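Local atomic coordinates of 4-phosphoerythronate dehydrogenase (Lactobacillus jensenii, PDB entry 4PRK), a protein that probably catalyses the NAD-dependent interconversion of pyruvate and D-lactate, as a Rossmann-fold dehydrogenase of the D-isomer specific 2-hydroxyacid family. Residues E32-E37 with V48-L53; V78-I83 with V95-V100; E246-H251 with A285-V290. One frame throughout, in Å; residues are numbered along the deposited sequence.

Contact 1: residues E32-E37 with V48-L53; sequences ESLSAE and VLLKPL
Ser33 holds its hydroxyl beside its own backbone N (chi1 -69°), which aims OG at the carbonyl of Lys51, while Leu34 has CG opposite its backbone N (chi1 171°), which carries its CD2 methyl toward Leu50. The hydroxyl bond is weak, Ser33 OG standing 3.2 Å from Lys51 O. Serine suits this partly exposed edge, since its short arm can reach a carbonyl just past the end of a strand. One step inward the contact turns apolar: CD2 of Leu34 meets CD1 of Leu50 at 3.8 Å, and Leu50 CD2 lies 3.9 Å from Leu34 CB, so that both branches of Leu50 touch its neighbour as the two chains cross at a slant. Both leucines are buried, and both also rest on Phe6 of strand 2-6. Between the polar and apolar layers a water bridges the backbones, accepting a bond from Lys51 N (3.2 Å) and a weak, longer one from Leu34 N. The connection that leaves strand 26-30 thus bends over the end of strand 47-50, with strand 2-6 lying between these two in the parallel sheet, an order (2-1-3-4-5) characteristic of the flavodoxin-like substrate domain of D-2-hydroxyacid dehydrogenases.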
# COMPACT_ATOMS: atom_id res chain seq x y z
N GLU A 32 -20.72 -9.81 -38.03
CA GLU A 32 -20.67 -8.43 -38.42
C GLU A 32 -21.45 -7.51 -37.51
O GLU A 32 -22.33 -7.94 -36.73
CB GLU A 32 -21.15 -8.24 -39.88
CG GLU A 32 -20.01 -8.13 -40.88
CD GLU A 32 -18.85 -7.34 -40.30
OE1 GLU A 32 -17.82 -7.97 -39.97
OE2 GLU A 32 -19.00 -6.10 -40.10
N SER A 33 -21.16 -6.23 -37.67
CA SER A 33 -21.89 -5.18 -37.00
C SER A 33 -23.30 -5.07 -37.54
O SER A 33 -23.60 -5.46 -38.66
CB SER A 33 -21.15 -3.86 -37.15
OG SER A 33 -19.95 -3.89 -36.42
N LEU A 34 -24.19 -4.55 -36.71
CA LEU A 34 -25.57 -4.45 -37.07
C LEU A 34 -25.69 -3.60 -38.31
O LEU A 34 -25.05 -2.58 -38.44
CB LEU A 34 -26.35 -3.82 -35.92
CG LEU A 34 -27.80 -3.41 -36.11
CD1 LEU A 34 -28.69 -4.64 -36.12
CD2 LEU A 34 -28.20 -2.48 -34.99
N SER A 35 -26.52 -4.05 -39.24
CA SER A 35 -26.77 -3.33 -40.47
C SER A 35 -28.09 -3.78 -41.05
O SER A 35 -28.65 -4.78 -40.63
CB SER A 35 -25.63 -3.52 -41.47
OG SER A 35 -25.88 -4.60 -42.35
N ALA A 36 -28.57 -3.06 -42.04
CA ALA A 36 -29.85 -3.38 -42.64
C ALA A 36 -29.75 -4.80 -43.14
O ALA A 36 -30.74 -5.52 -43.17
CB ALA A 36 -30.14 -2.43 -43.78
N GLU A 37 -28.55 -5.19 -43.54
CA GLU A 37 -28.27 -6.54 -44.00
C GLU A 37 -28.51 -7.62 -42.95
O GLU A 37 -28.97 -8.70 -43.29
CB GLU A 37 -26.84 -6.63 -44.51
CG GLU A 37 -26.60 -5.96 -45.85
CD GLU A 37 -25.31 -5.17 -45.89
OE1 GLU A 37 -24.60 -5.16 -44.86
OE2 GLU A 37 -25.01 -4.57 -46.94
N VAL A 48 -30.11 -6.30 -27.73
CA VAL A 48 -28.94 -6.29 -28.60
C VAL A 48 -27.70 -5.71 -27.91
O VAL A 48 -27.79 -4.81 -27.06
CB VAL A 48 -29.29 -5.59 -29.93
CG1 VAL A 48 -28.04 -5.20 -30.71
CG2 VAL A 48 -30.17 -6.50 -30.77
N LEU A 49 -26.53 -6.27 -28.26
CA LEU A 49 -25.22 -5.78 -27.77
C LEU A 49 -24.39 -5.40 -29.01
O LEU A 49 -24.09 -6.25 -29.87
CB LEU A 49 -24.53 -6.85 -26.89
CG LEU A 49 -25.14 -7.16 -25.50
CD1 LEU A 49 -24.23 -8.08 -24.66
CD2 LEU A 49 -25.46 -5.89 -24.71
N LEU A 50 -24.01 -4.11 -29.08
CA LEU A 50 -23.38 -3.55 -30.28
C LEU A 50 -21.93 -3.18 -30.07
O LEU A 50 -21.51 -2.80 -28.97
CB LEU A 50 -24.14 -2.29 -30.72
CG LEU A 50 -25.59 -2.47 -31.23
CD1 LEU A 50 -26.03 -1.27 -32.08
CD2 LEU A 50 -25.71 -3.76 -32.05
N LYS A 51 -21.14 -3.40 -31.11
CA LYS A 51 -19.78 -2.92 -31.20
C LYS A 51 -19.65 -2.34 -32.57
O LYS A 51 -19.11 -2.99 -33.47
CB LYS A 51 -18.77 -4.04 -30.98
CG LYS A 51 -17.32 -3.58 -30.97
CD LYS A 51 -16.37 -4.73 -30.67
CE LYS A 51 -14.98 -4.46 -31.21
NZ LYS A 51 -13.94 -5.21 -30.46
N PRO A 52 -20.18 -1.05 -32.74
CA PRO A 52 -20.27 -0.65 -34.15
C PRO A 52 -18.95 -0.17 -34.73
O PRO A 52 -18.34 0.73 -34.21
CB PRO A 52 -21.29 0.50 -34.15
CG PRO A 52 -21.72 0.73 -32.75
CD PRO A 52 -20.66 0.16 -31.91
N LEU A 53 -18.53 -0.79 -35.82
CA LEU A 53 -17.35 -0.34 -36.51
C LEU A 53 -17.55 1.07 -37.08
O LEU A 53 -16.70 1.94 -36.95
CB LEU A 53 -17.05 -1.31 -37.64
CG LEU A 53 -16.08 -0.84 -38.73
CD1 LEU A 53 -15.08 -1.95 -39.03
CD2 LEU A 53 -16.84 -0.44 -39.98
O HOH W 1 -22.42 -3.52 -34.02

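Contact 2: residues V78-I83 with V95-V100; sequences VGTNTI and VTNVPV
A beta-alpha-beta crossover is closed here, in the flavodoxin-like part of the protein: Val78 and Asn97 join the loop that follows strand 72-75 to the one that follows the neighbouring parallel strand 94-96, with helix 85-90 between them along the chain. The polar link is a side-chain amide on a backbone carbonyl. Asn97 ND2 donates to Val78 O at 3.1 Å, with an N-H...O angle of 155°; the donor lies in the carbonyl plane, on a lone pair, and the oxygen lies close to the plane of the amide. Asn97 reaches it by tucking CG between its own backbone N and carbonyl carbon (chi1 74°), a position that swings the amide out toward the other loop. Asparagine fits because its amide offers an N-H at just the length that spans the two loops, while the rest of the side chain lies buried against Leu75 and Val328. With a leucine in its place, the carbonyl of Val78 would probably lose this donor and the loop would be held to its neighbour mainly by apolar contact.

At the inner end, Ile83 CG2 approaches Val95 CG2 at 4.3 Å, two branched side chains that both also rest on Leu75, Val95 reaching Ala88 of helix 85-90 as well. Ile83 is set there by a type I turn, whose bond runs from Ile83 N to Thr80 O (3.0 Å). At the outer end Val78 lies along the chain at Val98 and Pro99: its CG2 is 3.9 Å from Pro99 CA, and its CB is 3.5 Å from Val98 O.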
# COMPACT_ATOMS: atom_id res chain seq x y z
N VAL A 78 -17.35 2.30 -24.96
CA VAL A 78 -17.54 3.61 -24.37
C VAL A 78 -18.05 4.64 -25.37
O VAL A 78 -18.95 5.40 -25.03
CB VAL A 78 -16.25 4.10 -23.71
CG1 VAL A 78 -15.15 4.35 -24.73
CG2 VAL A 78 -16.53 5.34 -22.87
N GLY A 79 -17.51 4.66 -26.59
CA GLY A 79 -17.85 5.69 -27.55
C GLY A 79 -19.23 5.50 -28.15
O GLY A 79 -19.56 4.41 -28.56
N THR A 80 -20.02 6.58 -28.20
CA THR A 80 -21.36 6.55 -28.78
C THR A 80 -21.47 7.34 -30.06
O THR A 80 -22.57 7.56 -30.57
CB THR A 80 -22.38 7.19 -27.83
OG1 THR A 80 -21.90 8.49 -27.48
CG2 THR A 80 -22.58 6.35 -26.58
N ASN A 81 -20.33 7.80 -30.56
CA ASN A 81 -20.30 8.57 -31.80
C ASN A 81 -21.14 7.98 -32.94
O ASN A 81 -21.85 8.73 -33.61
CB ASN A 81 -18.85 8.73 -32.25
CG ASN A 81 -18.15 7.39 -32.41
OD1 ASN A 81 -18.17 6.79 -33.49
ND2 ASN A 81 -17.58 6.87 -31.31
N THR A 82 -21.08 6.66 -33.16
CA THR A 82 -21.79 6.05 -34.32
C THR A 82 -23.30 5.83 -34.07
O THR A 82 -24.00 5.30 -34.95
CB THR A 82 -21.19 4.71 -34.81
OG1 THR A 82 -21.54 3.67 -33.89
CG2 THR A 82 -19.67 4.78 -34.99
N ILE A 83 -23.79 6.19 -32.89
CA ILE A 83 -25.23 6.13 -32.64
C ILE A 83 -25.85 7.46 -33.03
O ILE A 83 -25.57 8.48 -32.43
CB ILE A 83 -25.60 5.82 -31.16
CG1 ILE A 83 -24.96 4.51 -30.69
CG2 ILE A 83 -27.12 5.75 -31.00
CD1 ILE A 83 -25.58 3.26 -31.28
N VAL A 95 -30.39 4.07 -24.97
CA VAL A 95 -29.00 3.73 -25.35
C VAL A 95 -28.15 3.61 -24.08
O VAL A 95 -28.15 4.53 -23.25
CB VAL A 95 -28.40 4.79 -26.31
CG1 VAL A 95 -27.08 4.31 -26.93
CG2 VAL A 95 -29.41 5.11 -27.41
N THR A 96 -27.49 2.47 -23.91
CA THR A 96 -26.56 2.30 -22.79
C THR A 96 -25.17 2.07 -23.35
O THR A 96 -24.99 1.74 -24.55
CB THR A 96 -26.89 1.12 -21.82
OG1 THR A 96 -26.84 -0.14 -22.51
CG2 THR A 96 -28.26 1.31 -21.16
N ASN A 97 -24.18 2.21 -22.48
CA ASN A 97 -22.81 1.97 -22.88
C ASN A 97 -22.01 1.46 -21.71
O ASN A 97 -22.52 1.38 -20.57
CB ASN A 97 -22.21 3.28 -23.43
CG ASN A 97 -21.89 4.29 -22.34
OD1 ASN A 97 -22.43 4.24 -21.22
ND2 ASN A 97 -21.01 5.23 -22.67
N VAL A 98 -20.74 1.16 -21.98
CA VAL A 98 -19.77 0.79 -20.93
C VAL A 98 -18.66 1.86 -20.79
O VAL A 98 -17.62 1.84 -21.48
CB VAL A 98 -19.23 -0.64 -21.12
CG1 VAL A 98 -18.37 -1.04 -19.94
CG2 VAL A 98 -20.40 -1.62 -21.25
N PRO A 99 -18.90 2.82 -19.91
CA PRO A 99 -17.91 3.84 -19.55
C PRO A 99 -16.68 3.31 -18.82
O PRO A 99 -15.60 3.81 -19.04
CB PRO A 99 -18.71 4.81 -18.68
CG PRO A 99 -19.89 4.04 -18.23
CD PRO A 99 -20.21 3.11 -19.33
N VAL A 100 -16.84 2.34 -17.94
CA VAL A 100 -15.75 1.88 -17.09
C VAL A 100 -15.44 0.39 -17.31
O VAL A 100 -15.98 -0.45 -16.60
CB VAL A 100 -16.11 2.13 -15.61
CG1 VAL A 100 -15.08 1.56 -14.67
CG2 VAL A 100 -16.30 3.61 -15.36

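Contact 3: residues E246-H251 with A285-V290; sequences EALEKH and AAMPNV
Leu248 lays its side chain over Met287 and Val290, joining the last turn of helix 241-250 in the Rossmann-type NAD-binding domain to the turn that leads into the edge strand 290-292. Its CD1 sits at a junction, 3.9 Å from Met287 SD and 3.8 Å from Val290 CG2, while CD2 comes to 3.6 Å from Asn289 ND2. Leucine suits the place because one methyl can wedge between Met287 and Val290 while the other lies beside the Asn289 amide, and Leu284 packs on it as well. Met287, extended beyond CG, lies obliquely across the leucine and carries its methyl on to Glu249, where Met287 CE lies 3.8 Å from Glu249 CG; the aliphatic part of this exposed glutamate thus extends the apolar patch. The type I turn from Met287 to Val290 brings Met287, Asn289 and Val290 to face Leu248. Asn289 has its main polar partner in Ala254 O, just before strand 255-258, and makes a weak bond to a water that in turn donates to Leu248 O at 2.8 Å. The helix ends in a Schellman motif at His251, whose positive phi (64°) turns the chain away. Leu248 O also accepts from His251 N, and it stands 3.9 Å above the centre of the His251 ring.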
# COMPACT_ATOMS: atom_id res chain seq x y z
N GLU A 246 10.55 15.76 -31.91
CA GLU A 246 11.57 16.76 -31.77
C GLU A 246 12.15 16.83 -30.35
O GLU A 246 13.36 16.87 -30.13
CB GLU A 246 10.92 18.08 -32.13
CG GLU A 246 11.87 19.23 -32.20
CD GLU A 246 11.23 20.48 -32.79
OE1 GLU A 246 10.22 20.34 -33.53
OE2 GLU A 246 11.76 21.58 -32.51
N ALA A 247 11.26 16.88 -29.38
CA ALA A 247 11.68 16.90 -27.99
C ALA A 247 12.58 15.70 -27.65
O ALA A 247 13.59 15.86 -27.00
CB ALA A 247 10.45 16.90 -27.08
N LEU A 248 12.20 14.51 -28.13
CA LEU A 248 12.99 13.31 -27.87
C LEU A 248 14.30 13.40 -28.60
O LEU A 248 15.36 13.11 -28.02
CB LEU A 248 12.25 12.04 -28.34
CG LEU A 248 11.11 11.58 -27.42
CD1 LEU A 248 10.03 10.85 -28.19
CD2 LEU A 248 11.65 10.72 -26.29
N GLU A 249 14.22 13.81 -29.86
CA GLU A 249 15.44 13.97 -30.68
C GLU A 249 16.40 14.96 -30.05
O GLU A 249 17.59 14.74 -30.05
CB GLU A 249 15.13 14.39 -32.12
CG GLU A 249 14.61 13.24 -32.97
CD GLU A 249 14.19 13.69 -34.35
OE1 GLU A 249 14.07 14.92 -34.59
OE2 GLU A 249 13.97 12.81 -35.20
N LYS A 250 15.88 16.02 -29.44
CA LYS A 250 16.74 16.99 -28.79
C LYS A 250 17.06 16.63 -27.35
O LYS A 250 17.84 17.32 -26.73
CB LYS A 250 16.12 18.37 -28.89
CG LYS A 250 15.94 18.82 -30.33
CD LYS A 250 15.59 20.29 -30.43
CE LYS A 250 14.42 20.65 -29.52
NZ LYS A 250 13.62 21.77 -30.09
N HIS A 251 16.50 15.54 -26.84
CA HIS A 251 16.77 15.09 -25.46
C HIS A 251 16.25 16.15 -24.50
O HIS A 251 16.83 16.45 -23.46
CB HIS A 251 18.27 14.73 -25.27
CG HIS A 251 18.82 13.79 -26.33
ND1 HIS A 251 18.90 12.42 -26.16
CD2 HIS A 251 19.33 14.03 -27.57
CE1 HIS A 251 19.42 11.85 -27.23
NE2 HIS A 251 19.69 12.81 -28.11
N ALA A 285 9.02 4.25 -33.28
CA ALA A 285 9.25 2.83 -33.15
C ALA A 285 10.72 2.53 -33.23
O ALA A 285 11.16 1.51 -32.69
CB ALA A 285 8.52 2.09 -34.25
N ALA A 286 11.49 3.41 -33.85
CA ALA A 286 12.95 3.22 -33.98
C ALA A 286 13.72 3.71 -32.77
O ALA A 286 14.90 3.43 -32.65
CB ALA A 286 13.46 3.95 -35.23
N MET A 287 13.07 4.46 -31.87
CA MET A 287 13.74 5.03 -30.71
C MET A 287 13.76 4.02 -29.54
O MET A 287 12.71 3.54 -29.12
CB MET A 287 13.06 6.34 -30.31
CG MET A 287 13.26 7.52 -31.28
SD MET A 287 12.25 8.95 -30.76
CE MET A 287 12.55 10.12 -32.09
N PRO A 288 14.94 3.71 -28.99
CA PRO A 288 14.95 2.71 -27.93
C PRO A 288 14.50 3.22 -26.60
O PRO A 288 14.34 2.38 -25.73
CB PRO A 288 16.41 2.25 -27.85
CG PRO A 288 17.21 3.39 -28.39
CD PRO A 288 16.30 4.18 -29.33
N ASN A 289 14.21 4.53 -26.48
CA ASN A 289 13.64 5.13 -25.28
C ASN A 289 12.17 5.47 -25.45
O ASN A 289 11.62 6.29 -24.70
CB ASN A 289 14.40 6.40 -24.85
CG ASN A 289 14.37 7.51 -25.91
OD1 ASN A 289 14.22 7.24 -27.06
ND2 ASN A 289 14.55 8.75 -25.49
N VAL A 290 11.52 4.86 -26.44
CA VAL A 290 10.09 4.99 -26.65
C VAL A 290 9.39 3.62 -26.62
O VAL A 290 9.94 2.65 -27.09
CB VAL A 290 9.82 5.60 -28.02
CG1 VAL A 290 8.35 5.49 -28.37
CG2 VAL A 290 10.34 7.05 -28.05
O HOH W 2 15.41 11.87 -25.49

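Overall arrangement
From the N terminus, contact 1 closes the short helix-free loop between strands 26-30 and 47-50, and contact 2 then closes the crossover through helix 85-90. The two are in series, neither nested nor crossed, and belong to one five-stranded sheet; their centres are about 13 Å apart and they touch where Pro52 CG meets Thr82 OG1 at 3.2 Å. Beyond 95-100 the chain passes to the other sheet, of seven strands, where contact 3 encloses 33 residues, among them strand 255-258. It lies on the opposite side of the chain's centre, about 24 Å from either at the nearest atoms. Afterwards helix 301-319 returns to pack on Leu49, Thr96 and Val98.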